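Local coordinates for RagB/SusD domain protein (Flavobacterium johnsoniae, PDB 5J5U), which binds chitin and, as a SusD homologue of a chitin utilization locus, probably helps capture its chains at the outer membrane of the bacterium, at residues 50-56 and 302-308; 44-48 and 430-434; 121-125 and 146-150. All coordinates share one frame; numbering follows the deposited sequence.

Interaction 1: 50-56 and 302-308; sequences SGSWAVT and VRPGVFR
Ser50 and Gly51 press against a type II beta turn, Arg303 to Val306, just ahead of the N-cap of helix 53-60 in this mostly helical SusD-type fold. This part is closely packed and buried. Ser50 OG gives a 3.2 Å bond to Arg303 O from above the carbonyl plane, on the face opposite the turn's own donor, Val306 N. Gly305 takes the positive phi of the turn (92°), and Gly51 has phi 127°; a beta carbon at either would collide with the preceding carbonyl oxygen. Thr56 suits its place twice over: OG1 accepts a hydrogen bond from Gly51 N and donates one to Ser52 O, while CG2, anti to the backbone N, lies over one face of the Phe307 ring, 4.1 Å from its centroid. Ser52 OG accepts from Val55 N, an N-cap bond, and also bonds Asp258.

The Trp53 side is looser and open to solvent. The six-membered ring of Trp53 runs nearly parallel to Phe307, planes at 18°, but the two are slid apart with centroids 5.5 Å from each other and barely overlap; the closest atoms are Trp53 CE3 and Phe307 CE1. Back in the tight part, Arg308 N reaches a lone pair of Gly51 O, in the carbonyl plane, at 2.8 Å.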
ATOM      1  N   SER A  50      -0.266  15.976   4.157  1.00 11.09           N
ATOM      2  CA  SER A  50      -1.179  17.126   4.157  1.00 10.39           C
ATOM      3  C   SER A  50      -0.523  18.397   3.575  1.00 10.08           C
ATOM      4  O   SER A  50       0.691  18.523   3.550  1.00 17.56           O
ATOM      5  CB  SER A  50      -1.703  17.377   5.582  1.00 12.49           C
ATOM      6  OG  SER A  50      -2.874  18.178   5.557  1.00 14.05           O
ATOM      7  N   GLY A  51      -1.315  19.351   3.104  1.00 10.35           N
ATOM      8  CA  GLY A  51      -0.727  20.595   2.648  1.00 12.29           C
ATOM      9  C   GLY A  51      -1.078  21.070   1.259  1.00 12.80           C
ATOM     10  O   GLY A  51      -1.321  22.261   1.063  1.00 12.82           O
ATOM     11  N   SER A  52      -1.059  20.162   0.288  1.00 12.16           N
ATOM     12  CA  SER A  52      -1.416  20.512  -1.082  1.00 12.16           C
ATOM     13  C   SER A  52      -2.936  20.671  -1.231  1.00 14.92           C
ATOM     14  O   SER A  52      -3.699  20.153  -0.420  1.00 13.71           O
ATOM     15  CB  SER A  52      -0.913  19.458  -2.068  1.00 14.47           C
ATOM     16  OG  SER A  52      -1.806  18.357  -2.165  1.00 15.32           O
ATOM     17  N   TRP A  53      -3.368  21.382  -2.264  1.00 13.10           N
ATOM     18  CA  TRP A  53      -4.790  21.569  -2.526  1.00 15.88           C
ATOM     19  C   TRP A  53      -5.531  20.242  -2.695  1.00 13.47           C
ATOM     20  O   TRP A  53      -6.479  19.962  -1.975  1.00 11.52           O
ATOM     21  CB  TRP A  53      -4.996  22.437  -3.778  1.00 15.51           C
ATOM     22  CG  TRP A  53      -6.404  22.440  -4.284  1.00 15.24           C
ATOM     23  CD1 TRP A  53      -6.865  21.833  -5.421  1.00 20.06           C
ATOM     24  CD2 TRP A  53      -7.549  23.053  -3.664  1.00 15.32           C
ATOM     25  NE1 TRP A  53      -8.219  22.051  -5.555  1.00 20.75           N
ATOM     26  CE2 TRP A  53      -8.661  22.798  -4.493  1.00 16.86           C
ATOM     27  CE3 TRP A  53      -7.736  23.801  -2.496  1.00 14.44           C
ATOM     28  CZ2 TRP A  53      -9.939  23.254  -4.189  1.00 14.24           C
ATOM     29  CZ3 TRP A  53      -9.009  24.255  -2.193  1.00 12.77           C
ATOM     30  CH2 TRP A  53     -10.094  23.984  -3.039  1.00 16.03           C
ATOM     31  N   ALA A  54      -5.078  19.409  -3.621  1.00 11.77           N
ATOM     32  CA  ALA A  54      -5.808  18.177  -3.933  1.00 15.47           C
ATOM     33  C   ALA A  54      -5.898  17.208  -2.726  1.00 12.57           C
ATOM     34  O   ALA A  54      -6.988  16.709  -2.360  1.00  8.73           O
ATOM     35  CB  ALA A  54      -5.149  17.489  -5.129  1.00 14.68           C
ATOM     36  N   VAL A  55      -4.763  16.965  -2.089  1.00 10.54           N
ATOM     37  CA  VAL A  55      -4.734  15.966  -1.026  1.00 11.44           C
ATOM     38  C   VAL A  55      -5.541  16.460   0.188  1.00 10.30           C
ATOM     39  O   VAL A  55      -6.384  15.737   0.722  1.00  6.87           O
ATOM     40  CB  VAL A  55      -3.273  15.608  -0.637  1.00 13.58           C
ATOM     41  CG1 VAL A  55      -3.248  14.663   0.510  1.00 12.06           C
ATOM     42  CG2 VAL A  55      -2.520  14.983  -1.837  1.00 12.73           C
ATOM     43  N   THR A  56      -5.323  17.710   0.576  1.00  9.09           N
ATOM     44  CA  THR A  56      -5.968  18.256   1.759  1.00 10.88           C
ATOM     45  C   THR A  56      -7.456  18.443   1.557  1.00 12.30           C
ATOM     46  O   THR A  56      -8.265  18.038   2.421  1.00  9.14           O
ATOM     47  CB  THR A  56      -5.404  19.631   2.178  1.00 12.34           C
ATOM     48  OG1 THR A  56      -3.979  19.593   2.176  1.00 14.62           O
ATOM     49  CG2 THR A  56      -5.927  20.016   3.573  1.00  9.90           C
ATOM     50  N   VAL A 302       2.679  19.027   8.450  1.00 15.82           N
ATOM     51  CA  VAL A 302       1.489  19.859   8.297  1.00 12.04           C
ATOM     52  C   VAL A 302       0.314  19.102   8.903  1.00 13.38           C
ATOM     53  O   VAL A 302       0.091  17.935   8.576  1.00 11.05           O
ATOM     54  CB  VAL A 302       1.184  20.201   6.800  1.00 17.65           C
ATOM     55  CG1 VAL A 302      -0.145  20.973   6.686  1.00 11.89           C
ATOM     56  CG2 VAL A 302       2.326  21.003   6.167  1.00 10.05           C
ATOM     57  N   ARG A 303      -0.430  19.768   9.781  1.00 11.94           N
ATOM     58  CA  ARG A 303      -1.606  19.172  10.399  1.00 15.65           C
ATOM     59  C   ARG A 303      -2.645  18.755   9.341  1.00 14.62           C
ATOM     60  O   ARG A 303      -2.979  19.540   8.441  1.00 13.26           O
ATOM     61  CB  ARG A 303      -2.237  20.161  11.393  1.00 17.54           C
ATOM     62  CG  ARG A 303      -3.510  19.674  12.104  1.00 17.12           C
ATOM     63  CD  ARG A 303      -3.194  18.989  13.418  1.00 28.42           C
ATOM     64  NE  ARG A 303      -4.389  18.465  14.083  1.00 34.41           N
ATOM     65  CZ  ARG A 303      -4.446  18.108  15.370  1.00 39.10           C
ATOM     66  NH1 ARG A 303      -3.379  18.239  16.165  1.00 28.84           N
ATOM     67  NH2 ARG A 303      -5.586  17.639  15.870  1.00 31.09           N
ATOM     68  N   PRO A 304      -3.154  17.518   9.453  1.00 13.15           N
ATOM     69  CA  PRO A 304      -4.229  17.054   8.560  1.00 12.05           C
ATOM     70  C   PRO A 304      -5.424  18.008   8.589  1.00 13.54           C
ATOM     71  O   PRO A 304      -5.821  18.475   9.647  1.00 13.04           O
ATOM     72  CB  PRO A 304      -4.601  15.681   9.131  1.00 14.00           C
ATOM     73  CG  PRO A 304      -3.350  15.224   9.859  1.00 14.02           C
ATOM     74  CD  PRO A 304      -2.750  16.492  10.428  1.00 13.19           C
ATOM     75  N   GLY A 305      -5.958  18.327   7.417  1.00 16.58           N
ATOM     76  CA  GLY A 305      -7.067  19.252   7.308  1.00 11.02           C
ATOM     77  C   GLY A 305      -6.595  20.675   7.087  1.00 16.27           C
ATOM     78  O   GLY A 305      -7.395  21.573   6.861  1.00 20.35           O
ATOM     79  N   VAL A 306      -5.284  20.879   7.112  1.00 13.74           N
ATOM     80  CA  VAL A 306      -4.721  22.218   6.991  1.00 15.48           C
ATOM     81  C   VAL A 306      -3.890  22.326   5.723  1.00 13.33           C
ATOM     82  O   VAL A 306      -3.034  21.494   5.478  1.00 12.89           O
ATOM     83  CB  VAL A 306      -3.851  22.580   8.242  1.00 15.67           C
ATOM     84  CG1 VAL A 306      -3.132  23.917   8.055  1.00 13.92           C
ATOM     85  CG2 VAL A 306      -4.711  22.589   9.504  1.00 17.11           C
ATOM     86  N   PHE A 307      -4.180  23.329   4.901  1.00 13.68           N
ATOM     87  CA  PHE A 307      -3.398  23.601   3.690  1.00 15.16           C
ATOM     88  C   PHE A 307      -2.015  24.180   4.063  1.00 15.41           C
ATOM     89  O   PHE A 307      -1.863  24.746   5.150  1.00 16.08           O
ATOM     90  CB  PHE A 307      -4.145  24.581   2.780  1.00 13.65           C
ATOM     91  CG  PHE A 307      -5.454  24.056   2.222  1.00 14.53           C
ATOM     92  CD1 PHE A 307      -5.466  23.027   1.276  1.00 16.61           C
ATOM     93  CD2 PHE A 307      -6.669  24.626   2.603  1.00 15.81           C
ATOM     94  CE1 PHE A 307      -6.659  22.558   0.738  1.00 13.77           C
ATOM     95  CE2 PHE A 307      -7.875  24.168   2.072  1.00 14.23           C
ATOM     96  CZ  PHE A 307      -7.865  23.131   1.140  1.00 16.88           C
ATOM     97  N   ARG A 308      -1.021  24.035   3.185  1.00 17.54           N
ATOM     98  CA  ARG A 308       0.341  24.515   3.473  1.00 14.42           C
ATOM     99  C   ARG A 308       0.411  26.044   3.628  1.00 19.85           C
ATOM    100  O   ARG A 308       1.219  26.549   4.403  1.00 22.23           O
ATOM    101  CB  ARG A 308       1.334  24.047   2.389  1.00 12.09           C
ATOM    102  CG  ARG A 308       1.134  24.667   0.992  1.00 15.02           C
ATOM    103  CD  ARG A 308       1.855  23.881  -0.130  1.00 12.87           C
ATOM    104  NE  ARG A 308       3.296  23.728   0.096  1.00 12.62           N
ATOM    105  CZ  ARG A 308       4.223  24.587  -0.333  1.00 18.28           C
ATOM    106  NH1 ARG A 308       3.867  25.655  -1.032  1.00 13.79           N
ATOM    107  NH2 ARG A 308       5.509  24.378  -0.067  1.00 14.00           N
TER

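Interaction 2: 44-48 and 430-434; sequences GFVQH and LLPIT
Gln47 turns its CG anti to its own carbonyl carbon (chi1 -57°) and stays extended beyond it, which carries the amide across to the backbone of Leu431. There the amide pairs with both polar atoms of that one residue: OE1 accepts from Leu431 N, 2.8 Å away, and NE2 donates to Leu431 O at the same distance. Each donor is tilted some 20° from the carbonyl plane it meets, a slight twist in an otherwise matched donor-acceptor pair that settles which end of the amide is which. Gln47 is also the C-prime residue of the Schellman motif ending helix 31-45. Its positive phi (57°) is most often taken up by glycine, but here a long polar side chain occupies it and joins the helix end to the distant loop. Leu430 packs closely on the same end: its CD1 is only 3.1 Å from Phe45 O, a tight contact, and CD2 is 3.5 Å from Val46 O, an oxygen that accepts from Trp408 NE1. The CB of Leu430 packs beside Gln47 OE1, while Ile433 CD1 comes to 3.7 Å from Gln47 NE2. A leucine in place of Gln47 would probably leave both the N-H and the C=O of Leu431 without these mates and set the 430-434 loop less firmly against the helix end. Further along the loop side, Leu431 and Leu430 both rest on Leu263 of helix 262-270.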
ATOM      1  N   GLY A  44      -4.407  10.748   2.080  1.00  7.11           N
ATOM      2  CA  GLY A  44      -5.032  11.706   2.966  1.00 10.16           C
ATOM      3  C   GLY A  44      -5.826  11.038   4.089  1.00 12.91           C
ATOM      4  O   GLY A  44      -5.823  11.517   5.226  1.00 11.35           O
ATOM      5  N   PHE A  45      -6.507   9.932   3.772  1.00 11.00           N
ATOM      6  CA  PHE A  45      -7.333   9.212   4.749  1.00 12.01           C
ATOM      7  C   PHE A  45      -6.463   8.746   5.928  1.00 11.81           C
ATOM      8  O   PHE A  45      -6.853   8.864   7.083  1.00 10.24           O
ATOM      9  CB  PHE A  45      -8.029   7.976   4.142  1.00  7.40           C
ATOM     10  CG  PHE A  45      -9.093   8.273   3.119  1.00  9.62           C
ATOM     11  CD1 PHE A  45      -9.563   9.561   2.907  1.00 10.63           C
ATOM     12  CD2 PHE A  45      -9.643   7.230   2.378  1.00 13.90           C
ATOM     13  CE1 PHE A  45     -10.546   9.814   1.962  1.00 13.61           C
ATOM     14  CE2 PHE A  45     -10.628   7.468   1.420  1.00 13.27           C
ATOM     15  CZ  PHE A  45     -11.084   8.763   1.217  1.00 14.64           C
ATOM     16  N   VAL A  46      -5.295   8.192   5.624  1.00  9.67           N
ATOM     17  CA  VAL A  46      -4.488   7.592   6.678  1.00 11.64           C
ATOM     18  C   VAL A  46      -3.411   8.604   7.169  1.00 14.10           C
ATOM     19  O   VAL A  46      -2.553   8.272   7.966  1.00 12.50           O
ATOM     20  CB  VAL A  46      -3.873   6.249   6.185  1.00 10.30           C
ATOM     21  CG1 VAL A  46      -2.550   6.481   5.407  1.00 12.71           C
ATOM     22  CG2 VAL A  46      -3.686   5.286   7.330  1.00  8.27           C
ATOM     23  N   GLN A  47      -3.535   9.857   6.721  1.00 16.51           N
ATOM     24  CA  GLN A  47      -2.734  10.964   7.203  1.00 12.85           C
ATOM     25  C   GLN A  47      -1.232  10.713   7.040  1.00 16.38           C
ATOM     26  O   GLN A  47      -0.420  11.033   7.915  1.00 15.50           O
ATOM     27  CB  GLN A  47      -3.099  11.265   8.653  1.00 10.77           C
ATOM     28  CG  GLN A  47      -4.581  11.560   8.826  1.00 10.21           C
ATOM     29  CD  GLN A  47      -4.966  12.079  10.239  1.00 17.60           C
ATOM     30  OE1 GLN A  47      -4.272  11.822  11.231  1.00 14.01           O
ATOM     31  NE2 GLN A  47      -6.088  12.799  10.318  1.00 13.74           N
ATOM     32  N   HIS A  48      -0.876  10.124   5.902  1.00 11.81           N
ATOM     33  CA  HIS A  48       0.490  10.129   5.445  1.00 10.92           C
ATOM     34  C   HIS A  48       0.879  11.563   5.015  1.00 15.23           C
ATOM     35  O   HIS A  48       2.008  12.008   5.258  1.00 14.82           O
ATOM     36  CB  HIS A  48       0.664   9.167   4.270  1.00  9.64           C
ATOM     37  CG  HIS A  48       0.972   7.760   4.680  1.00 12.71           C
ATOM     38  ND1 HIS A  48       0.979   6.712   3.782  1.00 13.77           N
ATOM     39  CD2 HIS A  48       1.267   7.225   5.883  1.00 11.09           C
ATOM     40  CE1 HIS A  48       1.280   5.592   4.420  1.00 12.37           C
ATOM     41  NE2 HIS A  48       1.452   5.878   5.698  1.00 10.28           N
ATOM     42  N   LEU A 430      -5.462   8.132  14.452  1.00 17.29           N
ATOM     43  CA  LEU A 430      -5.272   9.273  13.585  1.00 18.80           C
ATOM     44  C   LEU A 430      -5.734  10.507  14.305  1.00 14.18           C
ATOM     45  O   LEU A 430      -6.472  10.423  15.261  1.00 18.65           O
ATOM     46  CB  LEU A 430      -6.027   9.107  12.243  1.00 18.21           C
ATOM     47  CG  LEU A 430      -5.649   7.890  11.362  1.00 17.17           C
ATOM     48  CD1 LEU A 430      -6.440   7.872  10.033  1.00 13.25           C
ATOM     49  CD2 LEU A 430      -4.123   7.807  11.114  1.00 10.10           C
ATOM     50  N   LEU A 431      -5.246  11.651  13.860  1.00 19.05           N
ATOM     51  CA  LEU A 431      -5.705  12.921  14.370  1.00 15.46           C
ATOM     52  C   LEU A 431      -7.113  13.125  13.897  1.00 16.52           C
ATOM     53  O   LEU A 431      -7.424  12.838  12.750  1.00 14.31           O
ATOM     54  CB  LEU A 431      -4.801  14.053  13.878  1.00 18.78           C
ATOM     55  CG  LEU A 431      -3.410  13.975  14.510  1.00 24.38           C
ATOM     56  CD1 LEU A 431      -2.407  14.949  13.881  1.00 15.03           C
ATOM     57  CD2 LEU A 431      -3.588  14.255  16.002  1.00 19.45           C
ATOM     58  N   PRO A 432      -7.966  13.660  14.773  1.00 14.22           N
ATOM     59  CA  PRO A 432      -9.374  13.867  14.427  1.00 13.72           C
ATOM     60  C   PRO A 432      -9.511  14.983  13.400  1.00 13.45           C
ATOM     61  O   PRO A 432      -8.780  15.957  13.441  1.00 13.34           O
ATOM     62  CB  PRO A 432     -10.012  14.233  15.767  1.00 18.17           C
ATOM     63  CG  PRO A 432      -8.881  14.844  16.545  1.00 25.51           C
ATOM     64  CD  PRO A 432      -7.656  14.079  16.150  1.00 15.38           C
ATOM     65  N   ILE A 433     -10.402  14.784  12.440  1.00 13.69           N
ATOM     66  CA  ILE A 433     -10.715  15.782  11.426  1.00 14.92           C
ATOM     67  C   ILE A 433     -11.956  16.572  11.840  1.00 17.29           C
ATOM     68  O   ILE A 433     -13.050  16.021  11.915  1.00 16.44           O
ATOM     69  CB  ILE A 433     -10.914  15.099  10.038  1.00 14.66           C
ATOM     70  CG1 ILE A 433      -9.589  14.453   9.569  1.00 11.41           C
ATOM     71  CG2 ILE A 433     -11.436  16.086   8.996  1.00 11.12           C
ATOM     72  CD1 ILE A 433      -8.483  15.476   9.296  1.00 10.56           C
ATOM     73  N   THR A 434     -11.799  17.868  12.096  1.00 17.70           N
ATOM     74  CA  THR A 434     -12.911  18.649  12.636  1.00 21.02           C
ATOM     75  C   THR A 434     -13.354  19.751  11.677  1.00 17.67           C
ATOM     76  O   THR A 434     -14.266  20.519  11.990  1.00 19.72           O
ATOM     77  CB  THR A 434     -12.537  19.308  14.005  1.00 20.88           C
ATOM     78  OG1 THR A 434     -11.337  20.081  13.872  1.00 21.26           O
ATOM     79  CG2 THR A 434     -12.352  18.233  15.105  1.00 21.56           C
TER

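Interaction 3: 121-125 and 146-150; sequences DVPYS and IYNSF
Tyr124 and Phe150 meet as an offset edge-to-face pair, with the edge of Phe150 directed to the face of Tyr124, the planes at 70° and the centroids 5.7 Å apart. The phenol oxygen of Tyr124 in turn sits at the edge of Phe150, near its plane, with OH 3.7 Å from CE1. What brings the tyrosine ring across to helix 143-160 is its first torsion, which sets CG anti to the backbone N (chi1 -177°).

Ile146, one helical turn before Phe150, packs beside it. Its two branches part: CG2 approaches the Tyr124 ring obliquely, 4.0 Å from CD2, while CD1, at the end of the longer arm, meets Val122 CG2 at 3.7 Å, the two side chains crossing at about a right angle. A beta-branched isoleucine suits this place because one residue can serve both neighbours. Ser149, on the same helix face, comes in at the edge of the Tyr124 ring, with OG 3.9 Å from CE2; being small, it lets the ring lie close to the helix.

In the fold, the loop after helix 98-119 bends back on the next helix, 143-160, in a helical scaffold whose family is grouped with the tetratricopeptide repeats. Helix 98-119 also packs here, with Ala112 against Tyr124 and Val109 and Thr116 against Phe150.

No direct hydrogen bond joins the two segments. A water lies near Tyr124 OH and 3.2 Å from Ser149 OG, but its distance to the phenol oxygen is too short to trust, and that bridge is doubtful. Cohesion therefore rests on dispersion and ring contacts, while Tyr124 OH bonds Lys108 NZ, whose likely positive charge would probably polarise the hydroxyl.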
ATOM      1  N   ASP A 121     -16.728  -6.117  -2.930  1.00 10.18           N
ATOM      2  CA  ASP A 121     -17.125  -7.095  -3.937  1.00 11.89           C
ATOM      3  C   ASP A 121     -16.922  -6.476  -5.314  1.00 12.97           C
ATOM      4  O   ASP A 121     -17.373  -5.372  -5.568  1.00 11.54           O
ATOM      5  CB  ASP A 121     -18.587  -7.539  -3.784  1.00 14.13           C
ATOM      6  CG  ASP A 121     -18.861  -8.305  -2.485  1.00 18.29           C
ATOM      7  OD1 ASP A 121     -17.927  -8.649  -1.729  1.00 17.15           O
ATOM      8  OD2 ASP A 121     -20.050  -8.572  -2.222  1.00 20.58           O
ATOM      9  N   VAL A 122     -16.215  -7.168  -6.196  1.00 14.41           N
ATOM     10  CA  VAL A 122     -15.908  -6.622  -7.523  1.00 11.92           C
ATOM     11  C   VAL A 122     -15.925  -7.726  -8.575  1.00 14.75           C
ATOM     12  O   VAL A 122     -15.692  -8.892  -8.257  1.00 16.32           O
ATOM     13  CB  VAL A 122     -14.505  -5.930  -7.572  1.00 10.70           C
ATOM     14  CG1 VAL A 122     -14.421  -4.742  -6.627  1.00 10.67           C
ATOM     15  CG2 VAL A 122     -13.417  -6.928  -7.294  1.00  9.14           C
ATOM     16  N   PRO A 123     -16.183  -7.364  -9.838  1.00 14.88           N
ATOM     17  CA  PRO A 123     -15.969  -8.359 -10.903  1.00 16.48           C
ATOM     18  C   PRO A 123     -14.526  -8.891 -10.906  1.00 17.72           C
ATOM     19  O   PRO A 123     -13.530  -8.137 -10.872  1.00 12.39           O
ATOM     20  CB  PRO A 123     -16.282  -7.584 -12.193  1.00 12.89           C
ATOM     21  CG  PRO A 123     -17.213  -6.491 -11.756  1.00 14.53           C
ATOM     22  CD  PRO A 123     -16.831  -6.133 -10.329  1.00 13.79           C
ATOM     23  N   TYR A 124     -14.410 -10.210 -10.892  1.00 18.07           N
ATOM     24  CA  TYR A 124     -13.085 -10.814 -10.921  1.00 18.39           C
ATOM     25  C   TYR A 124     -13.131 -12.072 -11.804  1.00 18.72           C
ATOM     26  O   TYR A 124     -12.667 -12.054 -12.948  1.00 17.19           O
ATOM     27  CB  TYR A 124     -12.610 -11.113  -9.500  1.00 14.21           C
ATOM     28  CG  TYR A 124     -11.225 -11.682  -9.398  1.00 14.07           C
ATOM     29  CD1 TYR A 124     -10.169 -11.121 -10.105  1.00 14.55           C
ATOM     30  CD2 TYR A 124     -10.958 -12.764  -8.565  1.00 16.48           C
ATOM     31  CE1 TYR A 124      -8.883 -11.648 -10.013  1.00 18.17           C
ATOM     32  CE2 TYR A 124      -9.675 -13.298  -8.454  1.00 13.79           C
ATOM     33  CZ  TYR A 124      -8.641 -12.733  -9.185  1.00 22.03           C
ATOM     34  OH  TYR A 124      -7.357 -13.241  -9.083  1.00 21.37           O
ATOM     35  N   SER A 125     -13.736 -13.132 -11.285  1.00 18.14           N
ATOM     36  CA  SER A 125     -13.836 -14.403 -11.997  1.00 21.35           C
ATOM     37  C   SER A 125     -14.404 -14.251 -13.408  1.00 20.79           C
ATOM     38  O   SER A 125     -13.947 -14.919 -14.328  1.00 31.80           O
ATOM     39  CB  SER A 125     -14.679 -15.390 -11.182  1.00 20.71           C
ATOM     40  OG  SER A 125     -16.032 -14.969 -11.126  1.00 24.59           O
ATOM     41  N   ILE A 146     -13.236 -14.065  -3.308  1.00 20.04           N
ATOM     42  CA  ILE A 146     -12.102 -13.501  -4.030  1.00 16.26           C
ATOM     43  C   ILE A 146     -10.849 -13.858  -3.261  1.00 13.53           C
ATOM     44  O   ILE A 146      -9.854 -14.285  -3.831  1.00 14.31           O
ATOM     45  CB  ILE A 146     -12.191 -11.954  -4.203  1.00 18.01           C
ATOM     46  CG1 ILE A 146     -13.401 -11.545  -5.061  1.00 19.17           C
ATOM     47  CG2 ILE A 146     -10.924 -11.408  -4.835  1.00 13.91           C
ATOM     48  CD1 ILE A 146     -13.486 -10.040  -5.359  1.00 10.07           C
ATOM     49  N   TYR A 147     -10.918 -13.706  -1.954  1.00 13.20           N
ATOM     50  CA  TYR A 147      -9.791 -14.024  -1.092  1.00 16.38           C
ATOM     51  C   TYR A 147      -9.429 -15.528  -1.037  1.00 19.69           C
ATOM     52  O   TYR A 147      -8.233 -15.868  -1.009  1.00 22.82           O
ATOM     53  CB  TYR A 147     -10.061 -13.490   0.315  1.00 16.18           C
ATOM     54  CG  TYR A 147      -9.396 -12.161   0.553  1.00 20.42           C
ATOM     55  CD1 TYR A 147      -9.882 -10.985  -0.042  1.00 18.72           C
ATOM     56  CD2 TYR A 147      -8.250 -12.080   1.334  1.00 16.33           C
ATOM     57  CE1 TYR A 147      -9.261  -9.762   0.182  1.00 16.37           C
ATOM     58  CE2 TYR A 147      -7.624 -10.877   1.552  1.00 22.22           C
ATOM     59  CZ  TYR A 147      -8.126  -9.723   0.980  1.00 18.42           C
ATOM     60  OH  TYR A 147      -7.454  -8.556   1.216  1.00 15.60           O
ATOM     61  N   ASN A 148     -10.431 -16.415  -0.989  1.00 19.82           N
ATOM     62  CA  ASN A 148     -10.152 -17.860  -1.073  1.00 20.75           C
ATOM     63  C   ASN A 148      -9.467 -18.181  -2.403  1.00 20.67           C
ATOM     64  O   ASN A 148      -8.547 -19.007  -2.470  1.00 22.74           O
ATOM     65  CB  ASN A 148     -11.427 -18.702  -0.939  1.00 15.48           C
ATOM     66  CG  ASN A 148     -11.942 -18.760   0.488  1.00 29.35           C
ATOM     67  OD1 ASN A 148     -11.169 -18.621   1.440  1.00 35.44           O
ATOM     68  ND2 ASN A 148     -13.255 -18.950   0.646  1.00 18.18           N
ATOM     69  N   SER A 149      -9.924 -17.531  -3.465  1.00 16.43           N
ATOM     70  CA  SER A 149      -9.323 -17.719  -4.782  1.00 17.04           C
ATOM     71  C   SER A 149      -7.857 -17.183  -4.803  1.00 24.56           C
ATOM     72  O   SER A 149      -6.948 -17.820  -5.378  1.00 24.06           O
ATOM     73  CB  SER A 149     -10.211 -17.069  -5.845  1.00 15.12           C
ATOM     74  OG  SER A 149      -9.568 -16.957  -7.090  1.00 20.97           O
ATOM     75  N   PHE A 150      -7.613 -16.061  -4.124  1.00 18.01           N
ATOM     76  CA  PHE A 150      -6.236 -15.553  -3.940  1.00 19.55           C
ATOM     77  C   PHE A 150      -5.336 -16.606  -3.282  1.00 24.75           C
ATOM     78  O   PHE A 150      -4.230 -16.896  -3.759  1.00 25.88           O
ATOM     79  CB  PHE A 150      -6.205 -14.289  -3.060  1.00 19.03           C
ATOM     80  CG  PHE A 150      -6.727 -13.036  -3.724  1.00 16.21           C
ATOM     81  CD1 PHE A 150      -6.865 -12.951  -5.097  1.00 13.11           C
ATOM     82  CD2 PHE A 150      -7.071 -11.931  -2.950  1.00 15.04           C
ATOM     83  CE1 PHE A 150      -7.337 -11.803  -5.684  1.00 14.79           C
ATOM     84  CE2 PHE A 150      -7.557 -10.774  -3.541  1.00 12.29           C
ATOM     85  CZ  PHE A 150      -7.675 -10.703  -4.900  1.00 11.86           C
TER
HETATM   86  O   HOH W   1      -6.977 -15.276  -7.848  1.00 19.17           O

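In the fold
Interactions 1 and 2 are neighbours, their centres about 10 Å apart, and they meet where Pro304 packs on Gln47, Leu431 and Ile433; along the chain, 302-308 and 50-56 lie inside the loop closed by 44-48 and 430-434. Both bring distant loops to the ends of early helices, the start of 53-60 and the finish of 31-45, and both use hydrogen bonds to backbone atoms. Interaction 3 lies about 35 Å, centre to centre, from interaction 1, on the opposite side of the chain's centre, and joins pieces close in sequence mainly by apolar and aromatic packing, with no direct hydrogen bond. All three are largely buried; interaction 1 also has a solvent-facing margin at Trp53.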